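Local coordinates for protein galactitol 1-phosphate 5-dehydrogenase (Escherichia coli, PDB 4UEJ) that oxidises galactitol 1-phosphate to D-tagatose 6-phosphate with NAD(+), as a zinc-dependent homodimeric dehydrogenase of the alcohol dehydrogenase family, at residues R228-P240 / I249-H263. Numbering follows the deposited sequence. Where two conformers were deposited one is given.
Sequences RFNQLILETAGVP and IAGPHAQLALVGTLH
I233 and L256 form a bridge pair between neighbouring parallel strands, 231-235 and 255-258, of the Rossmann-type sheet, joined through helix 240-249 as a beta-alpha-beta crossover; the strand axes run 18° apart. Backbone bonds define the pairing: I233 N donates to Q255 O (2.7 Å), and I233 O accepts A257 N, both donors lying nearly on the line of the C=O bond. At the C-terminal end of strand 231-235, E235 O accepts two donors from just beyond strand 255-258, V259 N (2.9 Å) and G260 N (3.0 Å).

Apolar contacts line the I233/L256 face of the pair. I233 CG2 meets L256 CD1 at 3.9 Å, while I233 CD1 reaches A250 CB (3.8 Å) at the helix exit. In the loops before the strands, near the second subunit, P252 CG lies obliquely against F229 CE1.

Among polar side chains, the extended Q231 sends OE1 to G251 N (2.8 Å), the donor 47° out of the amide plane, while a water links NE2 to I249 O. A leucine here would probably leave G251 N without its acceptor and break that water bridge. E235, bent at chi2 (-55°), holds the following loop: G238 N meets the syn lone pair of OE1 at 2.8 Å, and OE2 accepts A237 N and bonds T242 OG1.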
loop_
_atom_site.group_PDB
_atom_site.type_symbol
_atom_site.label_atom_id
_atom_site.label_comp_id
_atom_site.label_asym_id
_atom_site.label_seq_id
_atom_site.Cartn_x
_atom_site.Cartn_y
_atom_site.Cartn_z
ATOM N N ARG A 228 -3.824 -16.088 -9.881
ATOM C CA ARG A 228 -3.652 -14.635 -9.833
ATOM C C ARG A 228 -4.604 -13.933 -8.878
ATOM O O ARG A 228 -4.345 -12.797 -8.483
ATOM C CB ARG A 228 -3.795 -14.021 -11.241
ATOM C CG ARG A 228 -5.195 -13.994 -11.873
ATOM C CD ARG A 228 -5.064 -13.405 -13.275
ATOM N NE ARG A 228 -6.314 -13.363 -14.035
ATOM C CZ ARG A 228 -6.833 -14.398 -14.690
ATOM N NH1 ARG A 228 -6.234 -15.579 -14.654
ATOM N NH2 ARG A 228 -7.970 -14.253 -15.368
ATOM N N PHE A 229 -5.689 -14.598 -8.487
ATOM C CA PHE A 229 -6.663 -13.962 -7.602
ATOM C C PHE A 229 -6.392 -14.262 -6.122
ATOM O O PHE A 229 -5.768 -15.268 -5.786
ATOM C CB PHE A 229 -8.077 -14.405 -7.978
ATOM C CG PHE A 229 -8.522 -13.922 -9.333
ATOM C CD1 PHE A 229 -8.919 -12.607 -9.515
ATOM C CD2 PHE A 229 -8.535 -14.780 -10.421
ATOM C CE1 PHE A 229 -9.335 -12.153 -10.771
ATOM C CE2 PHE A 229 -8.940 -14.334 -11.675
ATOM C CZ PHE A 229 -9.342 -13.020 -11.844
ATOM N N ASN A 230 -6.872 -13.382 -5.250
ATOM C CA ASN A 230 -6.726 -13.534 -3.808
ATOM C C ASN A 230 -5.293 -13.809 -3.376
ATOM O O ASN A 230 -5.026 -14.656 -2.510
ATOM C CB ASN A 230 -7.656 -14.628 -3.302
ATOM C CG ASN A 230 -9.107 -14.325 -3.606
ATOM O OD1 ASN A 230 -9.673 -13.371 -3.072
ATOM N ND2 ASN A 230 -9.715 -15.126 -4.472
ATOM N N GLN A 231 -4.370 -13.074 -3.985
ATOM C CA GLN A 231 -2.970 -13.175 -3.621
ATOM C C GLN A 231 -2.632 -12.386 -2.380
ATOM O O GLN A 231 -3.161 -11.310 -2.138
ATOM C CB GLN A 231 -2.075 -12.699 -4.759
ATOM C CG GLN A 231 -1.983 -13.669 -5.898
ATOM C CD GLN A 231 -1.096 -13.159 -6.996
ATOM O OE1 GLN A 231 -0.676 -12.004 -6.977
ATOM N NE2 GLN A 231 -0.802 -14.016 -7.964
ATOM N N LEU A 232 -1.720 -12.947 -1.613
ATOM C CA LEU A 232 -1.073 -12.256 -0.508
ATOM C C LEU A 232 0.408 -12.472 -0.695
ATOM O O LEU A 232 0.903 -13.606 -0.583
ATOM C CB LEU A 232 -1.565 -12.798 0.834
ATOM C CG LEU A 232 -0.775 -12.374 2.065
ATOM C CD1 LEU A 232 -0.790 -10.854 2.151
ATOM C CD2 LEU A 232 -1.391 -13.006 3.319
ATOM N N ILE A 233 1.108 -11.392 -1.010
ATOM C CA ILE A 233 2.519 -11.441 -1.307
ATOM C C ILE A 233 3.283 -10.853 -0.123
ATOM O O ILE A 233 3.002 -9.737 0.312
ATOM C CB ILE A 233 2.832 -10.653 -2.586
ATOM C CG1 ILE A 233 1.933 -11.109 -3.748
ATOM C CG2 ILE A 233 4.295 -10.741 -2.927
ATOM C CD1 ILE A 233 2.081 -10.276 -5.016
ATOM N N LEU A 234 4.219 -11.609 0.426
ATOM C CA LEU A 234 5.059 -11.060 1.487
ATOM C C LEU A 234 6.440 -10.793 0.937
ATOM O O LEU A 234 7.127 -11.712 0.488
ATOM C CB LEU A 234 5.172 -12.018 2.671
ATOM C CG LEU A 234 4.175 -11.883 3.809
ATOM C CD1 LEU A 234 2.771 -12.179 3.296
ATOM C CD2 LEU A 234 4.581 -12.825 4.947
ATOM N N GLU A 235 6.841 -9.534 0.964
ATOM C CA GLU A 235 8.172 -9.127 0.561
ATOM C C GLU A 235 9.069 -9.195 1.787
ATOM O O GLU A 235 8.974 -8.336 2.667
ATOM C CB GLU A 235 8.154 -7.706 -0.033
ATOM C CG GLU A 235 9.294 -7.435 -0.994
ATOM C CD GLU A 235 10.641 -7.713 -0.359
ATOM O OE1 GLU A 235 11.011 -7.013 0.612
ATOM O OE2 GLU A 235 11.296 -8.680 -0.782
ATOM N N THR A 236 9.952 -10.195 1.837
ATOM C CA THR A 236 10.824 -10.364 2.999
ATOM C C THR A 236 12.294 -10.077 2.696
ATOM O O THR A 236 13.109 -10.010 3.616
ATOM C CB THR A 236 10.717 -11.792 3.587
ATOM O OG1 THR A 236 11.377 -12.737 2.734
ATOM C CG2 THR A 236 9.254 -12.189 3.736
ATOM N N ALA A 237 12.636 -9.894 1.422
ATOM C CA ALA A 237 14.043 -9.741 1.038
ATOM C C ALA A 237 14.596 -8.333 1.286
ATOM O O ALA A 237 15.805 -8.153 1.460
ATOM C CB ALA A 237 14.233 -10.128 -0.427
ATOM N N GLY A 238 13.721 -7.336 1.305
ATOM C CA GLY A 238 14.140 -5.979 1.620
ATOM C C GLY A 238 15.179 -5.396 0.677
ATOM O O GLY A 238 16.114 -4.723 1.100
ATOM N N VAL A 239 15.010 -5.633 -0.616
ATOM C CA VAL A 239 15.852 -4.981 -1.611
ATOM C C VAL A 239 14.938 -4.391 -2.673
ATOM O O VAL A 239 13.836 -4.898 -2.883
ATOM C CB VAL A 239 16.868 -5.951 -2.243
ATOM C CG1 VAL A 239 17.829 -6.482 -1.192
ATOM C CG2 VAL A 239 16.154 -7.095 -2.928
ATOM N N PRO A 240 15.377 -3.303 -3.331
ATOM C CA PRO A 240 14.492 -2.636 -4.290
ATOM C C PRO A 240 13.976 -3.573 -5.370
ATOM O O PRO A 240 12.804 -3.488 -5.720
ATOM C CB PRO A 240 15.384 -1.549 -4.894
ATOM C CG PRO A 240 16.390 -1.262 -3.831
ATOM C CD PRO A 240 16.666 -2.601 -3.194
ATOM N N ILE A 249 4.541 -8.706 -10.547
ATOM C CA ILE A 249 3.927 -10.015 -10.702
ATOM C C ILE A 249 2.537 -10.082 -10.125
ATOM O O ILE A 249 1.790 -11.014 -10.425
ATOM C CB ILE A 249 4.775 -11.139 -10.062
ATOM C CG1 ILE A 249 4.779 -11.025 -8.537
ATOM C CG2 ILE A 249 6.177 -11.122 -10.650
ATOM C CD1 ILE A 249 5.507 -12.162 -7.855
ATOM N N ALA A 250 2.171 -9.086 -9.316
ATOM C CA ALA A 250 0.931 -9.173 -8.550
ATOM C C ALA A 250 -0.298 -9.354 -9.438
ATOM O O ALA A 250 -0.380 -8.798 -10.532
ATOM C CB ALA A 250 0.760 -7.933 -7.683
ATOM N N GLY A 251 -1.254 -10.128 -8.949
ATOM C CA GLY A 251 -2.507 -10.309 -9.652
ATOM C C GLY A 251 -3.494 -9.240 -9.224
ATOM O O GLY A 251 -3.166 -8.348 -8.432
ATOM N N PRO A 252 -4.713 -9.312 -9.752
ATOM C CA PRO A 252 -5.706 -8.267 -9.469
ATOM C C PRO A 252 -6.067 -8.214 -7.980
ATOM O O PRO A 252 -6.310 -9.247 -7.350
ATOM C CB PRO A 252 -6.912 -8.674 -10.326
ATOM C CG PRO A 252 -6.657 -10.084 -10.737
ATOM C CD PRO A 252 -5.180 -10.285 -10.747
ATOM N N HIS A 253 -6.066 -6.998 -7.442
ATOM C CA HIS A 253 -6.354 -6.724 -6.034
ATOM C C HIS A 253 -5.507 -7.533 -5.050
ATOM O O HIS A 253 -5.955 -7.797 -3.935
ATOM C CB HIS A 253 -7.836 -6.972 -5.743
ATOM C CG HIS A 253 -8.749 -6.004 -6.426
ATOM N ND1 HIS A 253 -9.514 -5.092 -5.735
ATOM C CD2 HIS A 253 -9.005 -5.789 -7.739
ATOM C CE1 HIS A 253 -10.214 -4.368 -6.589
ATOM N NE2 HIS A 253 -9.926 -4.771 -7.812
ATOM N N ALA A 254 -4.281 -7.892 -5.441
ATOM C CA ALA A 254 -3.399 -8.599 -4.532
ATOM C C ALA A 254 -3.116 -7.751 -3.323
ATOM O O ALA A 254 -3.149 -6.514 -3.391
ATOM C CB ALA A 254 -2.074 -9.002 -5.223
ATOM N N GLN A 255 -2.900 -8.428 -2.207
ATOM C CA GLN A 255 -2.357 -7.798 -1.015
ATOM C C GLN A 255 -0.857 -7.965 -1.028
ATOM O O GLN A 255 -0.339 -9.073 -1.229
ATOM C CB GLN A 255 -2.928 -8.408 0.256
ATOM C CG GLN A 255 -4.389 -8.110 0.508
ATOM C CD GLN A 255 -4.916 -8.958 1.633
ATOM O OE1 GLN A 255 -4.902 -10.196 1.558
ATOM N NE2 GLN A 255 -5.342 -8.312 2.702
ATOM N N LEU A 256 -0.135 -6.877 -0.801
ATOM C CA LEU A 256 1.326 -6.940 -0.772
ATOM C C LEU A 256 1.852 -6.425 0.558
ATOM O O LEU A 256 1.888 -5.216 0.801
ATOM C CB LEU A 256 1.931 -6.139 -1.926
ATOM C CG LEU A 256 3.430 -5.823 -1.896
ATOM C CD1 LEU A 256 4.270 -7.075 -1.652
ATOM C CD2 LEU A 256 3.828 -5.145 -3.191
ATOM N N ALA A 257 2.276 -7.360 1.403
ATOM C CA ALA A 257 2.780 -7.035 2.736
ATOM C C ALA A 257 4.281 -6.844 2.708
ATOM O O ALA A 257 5.035 -7.734 2.296
ATOM C CB ALA A 257 2.409 -8.111 3.733
ATOM N N LEU A 258 4.713 -5.677 3.165
ATOM C CA LEU A 258 6.119 -5.315 3.119
ATOM C C LEU A 258 6.715 -5.581 4.483
ATOM O O LEU A 258 6.349 -4.933 5.453
ATOM C CB LEU A 258 6.292 -3.844 2.735
ATOM C CG LEU A 258 5.709 -3.409 1.388
ATOM C CD1 LEU A 258 5.865 -1.902 1.217
ATOM C CD2 LEU A 258 6.367 -4.151 0.241
ATOM N N VAL A 259 7.648 -6.523 4.521
ATOM C CA VAL A 259 8.232 -6.981 5.760
ATOM C C VAL A 259 9.684 -6.526 5.825
ATOM O O VAL A 259 10.197 -6.160 6.878
ATOM C CB VAL A 259 8.124 -8.511 5.854
ATOM C CG1 VAL A 259 8.706 -9.014 7.151
ATOM C CG2 VAL A 259 6.663 -8.931 5.705
ATOM N N GLY A 260 10.324 -6.519 4.665
ATOM C CA GLY A 260 11.737 -6.222 4.547
ATOM C C GLY A 260 12.038 -4.745 4.428
ATOM O O GLY A 260 11.483 -4.049 3.587
ATOM N N THR A 261 12.950 -4.260 5.266
ATOM C CA THR A 261 13.320 -2.849 5.250
ATOM C C THR A 261 14.443 -2.580 4.241
ATOM O O THR A 261 15.428 -3.318 4.180
ATOM C CB THR A 261 13.739 -2.376 6.662
ATOM O OG1 THR A 261 14.376 -1.097 6.579
ATOM C CG2 THR A 261 14.685 -3.377 7.298
ATOM N N LEU A 262 14.290 -1.527 3.442
ATOM C CA LEU A 262 15.248 -1.235 2.379
ATOM C C LEU A 262 16.442 -0.442 2.882
ATOM O O LEU A 262 16.310 0.399 3.764
ATOM C CB LEU A 262 14.568 -0.463 1.242
ATOM C CG LEU A 262 14.092 -1.224 0.002
ATOM C CD1 LEU A 262 13.463 -2.559 0.337
ATOM C CD2 LEU A 262 13.119 -0.339 -0.770
ATOM N N HIS A 263 17.606 -0.703 2.301
ATOM C CA HIS A 263 18.804 0.041 2.652
ATOM C C HIS A 263 19.334 0.778 1.430
ATOM O O HIS A 263 20.343 1.479 1.494
ATOM C CB HIS A 263 19.851 -0.901 3.255
ATOM C CG HIS A 263 19.412 -1.520 4.548
ATOM N ND1 HIS A 263 19.822 -1.051 5.779
ATOM C CD2 HIS A 263 18.570 -2.551 4.804
ATOM C CE1 HIS A 263 19.265 -1.774 6.734
ATOM N NE2 HIS A 263 18.500 -2.692 6.170
HETATM O O HOH W 1 -4.704 -11.262 -6.224
HETATM O O HOH W 2 -8.317 -11.049 -6.140
HETATM O O HOH W 3 -0.276 -12.945 -10.493
HETATM O O HOH W 4 -5.606 -11.292 -0.927
HETATM O O HOH W 5 9.657 -5.178 1.946
HETATM O O HOH W 6 17.930 -2.743 0.354
#